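Local coordinates for Low molecular weight phosphotyrosine phosphatase family protein (Streptococcus pyogenes, PDB 5GOT), which removes phosphate from phosphotyrosine in proteins, as a low molecular weight protein tyrosine phosphatase, at residues G112-W117 and F122-Q127. Sequence-based numbering, arbitrary orientation.
Sequences GVPDPW and FEETYQ
Pro116 lies over one face of the Phe122 ring, its CB 3.7 Å from the ring centroid and only 10° off the normal, a well-centred CH-pi contact. Its CG leans outward over the rim and reaches Phe122 CE2 at 3.7 Å; the Phe122 ring also meets His48, with planes about 20° apart. The same proline is met by Thr125, whose OG1 comes within 3.5 Å of Pro116 CB while hydrogen-bonding back to Asp121 O. A Thr125 chi1 of -55° sets OG1 anti to the carbonyl carbon and leaves the methyl anti to the backbone N: the hydroxyl side borders Pro116, whereas CG2 faces Val113 CG1 at 4.2 Å. One residue earlier on the helix, the extended Glu124 chain lays its carboxylate across Pro114, OE1 lying 3.8 Å from Pro114 CB. Between the two segments contact is by van der Waals packing; polar ties of 112-117 run from Val113 O to Arg14 and Gly112 O to Arg109, while Asp115 OD1 caps Trp117 N at 3.1 Å, met from well above the carboxylate plane. The start of helix 122-140 packs against this loop, whose Asp-Pro-aromatic sequence is consistent with the general-acid DP loop of low molecular weight phosphatases.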
ATOM      1  N   GLY A 112      -7.827  -8.793   6.709  1.00 39.31           N
ATOM      2  CA  GLY A 112      -6.593  -8.045   6.851  1.00 37.13           C
ATOM      3  C   GLY A 112      -5.392  -8.819   6.332  1.00 29.86           C
ATOM      4  O   GLY A 112      -5.491  -9.951   5.861  1.00 31.40           O
ATOM      5  N   VAL A 113      -4.246  -8.159   6.407  1.00 32.83           N
ATOM      6  CA  VAL A 113      -2.964  -8.749   6.037  1.00 29.12           C
ATOM      7  C   VAL A 113      -2.177  -8.980   7.323  1.00 25.62           C
ATOM      8  O   VAL A 113      -1.914  -8.018   8.057  1.00 26.23           O
ATOM      9  CB  VAL A 113      -2.192  -7.847   5.065  1.00 26.43           C
ATOM     10  CG1 VAL A 113      -0.851  -8.445   4.747  1.00 26.07           C
ATOM     11  CG2 VAL A 113      -2.991  -7.656   3.787  1.00 22.10           C
ATOM     12  N   PRO A 114      -1.820 -10.221   7.653  1.00 28.91           N
ATOM     13  CA  PRO A 114      -1.029 -10.466   8.865  1.00 27.18           C
ATOM     14  C   PRO A 114       0.226  -9.603   8.873  1.00 25.88           C
ATOM     15  O   PRO A 114       0.848  -9.367   7.836  1.00 25.36           O
ATOM     16  CB  PRO A 114      -0.696 -11.960   8.780  1.00 25.65           C
ATOM     17  CG  PRO A 114      -1.782 -12.531   7.915  1.00 31.68           C
ATOM     18  CD  PRO A 114      -2.106 -11.461   6.914  1.00 29.09           C
ATOM     19  N   ASP A 115       0.547  -9.087  10.040  1.00 24.13           N
ATOM     20  CA  ASP A 115       1.631  -8.143  10.241  1.00 22.84           C
ATOM     21  C   ASP A 115       2.939  -8.913  10.378  1.00 22.62           C
ATOM     22  O   ASP A 115       3.166  -9.577  11.401  1.00 25.00           O
ATOM     23  CB  ASP A 115       1.344  -7.292  11.479  1.00 22.66           C
ATOM     24  CG  ASP A 115       2.328  -6.157  11.652  1.00 24.63           C
ATOM     25  OD1 ASP A 115       3.295  -6.062  10.866  1.00 22.49           O
ATOM     26  OD2 ASP A 115       2.138  -5.362  12.592  1.00 27.56           O
ATOM     27  N   PRO A 116       3.827  -8.860   9.381  1.00 22.35           N
ATOM     28  CA  PRO A 116       5.074  -9.631   9.481  1.00 21.97           C
ATOM     29  C   PRO A 116       6.073  -9.021  10.443  1.00 23.65           C
ATOM     30  O   PRO A 116       7.117  -9.637  10.692  1.00 22.50           O
ATOM     31  CB  PRO A 116       5.611  -9.605   8.048  1.00 22.54           C
ATOM     32  CG  PRO A 116       5.196  -8.242   7.562  1.00 21.28           C
ATOM     33  CD  PRO A 116       3.813  -8.003   8.179  1.00 22.52           C
ATOM     34  N   TRP A 117       5.796  -7.827  10.972  1.00 22.70           N
ATOM     35  CA  TRP A 117       6.537  -7.371  12.140  1.00 28.42           C
ATOM     36  C   TRP A 117       6.381  -8.349  13.296  1.00 30.55           C
ATOM     37  O   TRP A 117       7.272  -8.451  14.149  1.00 27.92           O
ATOM     38  CB  TRP A 117       6.085  -5.968  12.560  1.00 28.56           C
ATOM     39  CG  TRP A 117       6.907  -5.393  13.705  1.00 27.12           C
ATOM     40  CD1 TRP A 117       6.603  -5.429  15.040  1.00 27.75           C
ATOM     41  CD2 TRP A 117       8.160  -4.718  13.599  1.00 28.87           C
ATOM     42  NE1 TRP A 117       7.589  -4.818  15.766  1.00 28.61           N
ATOM     43  CE2 TRP A 117       8.558  -4.367  14.907  1.00 33.09           C
ATOM     44  CE3 TRP A 117       8.986  -4.367  12.521  1.00 30.62           C
ATOM     45  CZ2 TRP A 117       9.746  -3.676  15.166  1.00 32.03           C
ATOM     46  CZ3 TRP A 117      10.160  -3.683  12.781  1.00 31.14           C
ATOM     47  CH2 TRP A 117      10.532  -3.351  14.094  1.00 33.04           C
ATOM     48  N   PHE A 122       7.175 -13.165   5.609  1.00 23.04           N
ATOM     49  CA  PHE A 122       6.997 -12.245   4.490  1.00 23.55           C
ATOM     50  C   PHE A 122       6.517 -12.952   3.229  1.00 25.02           C
ATOM     51  O   PHE A 122       6.029 -12.287   2.312  1.00 23.81           O
ATOM     52  CB  PHE A 122       8.293 -11.488   4.219  1.00 23.93           C
ATOM     53  CG  PHE A 122       8.619 -10.485   5.284  1.00 25.25           C
ATOM     54  CD1 PHE A 122       9.233 -10.885   6.460  1.00 21.54           C
ATOM     55  CD2 PHE A 122       8.272  -9.149   5.126  1.00 22.20           C
ATOM     56  CE1 PHE A 122       9.525  -9.956   7.452  1.00 25.79           C
ATOM     57  CE2 PHE A 122       8.555  -8.220   6.115  1.00 23.16           C
ATOM     58  CZ  PHE A 122       9.176  -8.628   7.282  1.00 22.82           C
ATOM     59  N   GLU A 123       6.645 -14.278   3.167  1.00 21.67           N
ATOM     60  CA  GLU A 123       6.048 -15.037   2.073  1.00 24.67           C
ATOM     61  C   GLU A 123       4.526 -14.986   2.135  1.00 22.55           C
ATOM     62  O   GLU A 123       3.866 -14.709   1.127  1.00 24.18           O
ATOM     63  CB  GLU A 123       6.540 -16.482   2.119  1.00 25.06           C
ATOM     64  CG  GLU A 123       5.771 -17.433   1.215  1.00 28.25           C
ATOM     65  CD  GLU A 123       6.009 -17.173  -0.254  1.00 28.46           C
ATOM     66  OE1 GLU A 123       6.966 -16.449  -0.584  1.00 26.96           O
ATOM     67  OE2 GLU A 123       5.238 -17.700  -1.081  1.00 30.58           O
ATOM     68  N   GLU A 124       3.951 -15.267   3.310  1.00 23.21           N
ATOM     69  CA  GLU A 124       2.511 -15.103   3.505  1.00 26.26           C
ATOM     70  C   GLU A 124       2.073 -13.688   3.151  1.00 27.78           C
ATOM     71  O   GLU A 124       1.051 -13.491   2.482  1.00 24.73           O
ATOM     72  CB  GLU A 124       2.120 -15.430   4.950  1.00 26.11           C
ATOM     73  CG  GLU A 124       0.612 -15.204   5.257  1.00 32.08           C
ATOM     74  CD  GLU A 124       0.198 -15.591   6.687  1.00 35.92           C
ATOM     75  OE1 GLU A 124       0.888 -15.205   7.664  1.00 35.94           O
ATOM     76  OE2 GLU A 124      -0.831 -16.286   6.839  1.00 46.79           O
ATOM     77  N   THR A 125       2.844 -12.689   3.600  1.00 24.34           N
ATOM     78  CA  THR A 125       2.536 -11.294   3.296  1.00 21.99           C
ATOM     79  C   THR A 125       2.508 -11.066   1.795  1.00 24.83           C
ATOM     80  O   THR A 125       1.580 -10.443   1.258  1.00 25.69           O
ATOM     81  CB  THR A 125       3.571 -10.361   3.946  1.00 23.29           C
ATOM     82  OG1 THR A 125       3.648 -10.618   5.352  1.00 22.70           O
ATOM     83  CG2 THR A 125       3.195  -8.895   3.720  1.00 20.54           C
ATOM     84  N   TYR A 126       3.529 -11.559   1.098  1.00 22.81           N
ATOM     85  CA  TYR A 126       3.595 -11.346  -0.339  1.00 23.34           C
ATOM     86  C   TYR A 126       2.387 -11.953  -1.032  1.00 23.17           C
ATOM     87  O   TYR A 126       1.748 -11.301  -1.864  1.00 27.78           O
ATOM     88  CB  TYR A 126       4.891 -11.924  -0.907  1.00 26.31           C
ATOM     89  CG  TYR A 126       4.902 -11.905  -2.413  1.00 25.84           C
ATOM     90  CD1 TYR A 126       5.146 -10.734  -3.105  1.00 24.90           C
ATOM     91  CD2 TYR A 126       4.631 -13.057  -3.144  1.00 29.67           C
ATOM     92  CE1 TYR A 126       5.124 -10.703  -4.484  1.00 29.54           C
ATOM     93  CE2 TYR A 126       4.614 -13.031  -4.528  1.00 31.08           C
ATOM     94  CZ  TYR A 126       4.859 -11.850  -5.186  1.00 28.13           C
ATOM     95  OH  TYR A 126       4.851 -11.819  -6.557  1.00 35.11           O
ATOM     96  N   GLN A 127       2.052 -13.205  -0.701  1.00 24.31           N
ATOM     97  CA  GLN A 127       0.936 -13.863  -1.379  1.00 25.37           C
ATOM     98  C   GLN A 127      -0.368 -13.104  -1.160  1.00 24.79           C
ATOM     99  O   GLN A 127      -1.171 -12.955  -2.088  1.00 24.74           O
ATOM    100  CB  GLN A 127       0.792 -15.313  -0.907  1.00 26.41           C
ATOM    101  CG  GLN A 127       2.010 -16.210  -1.155  1.00 27.54           C
ATOM    102  CD  GLN A 127       2.382 -16.326  -2.631  1.00 34.12           C
ATOM    103  OE1 GLN A 127       1.550 -16.117  -3.521  1.00 33.30           O
ATOM    104  NE2 GLN A 127       3.639 -16.664  -2.897  1.00 36.63           N
TER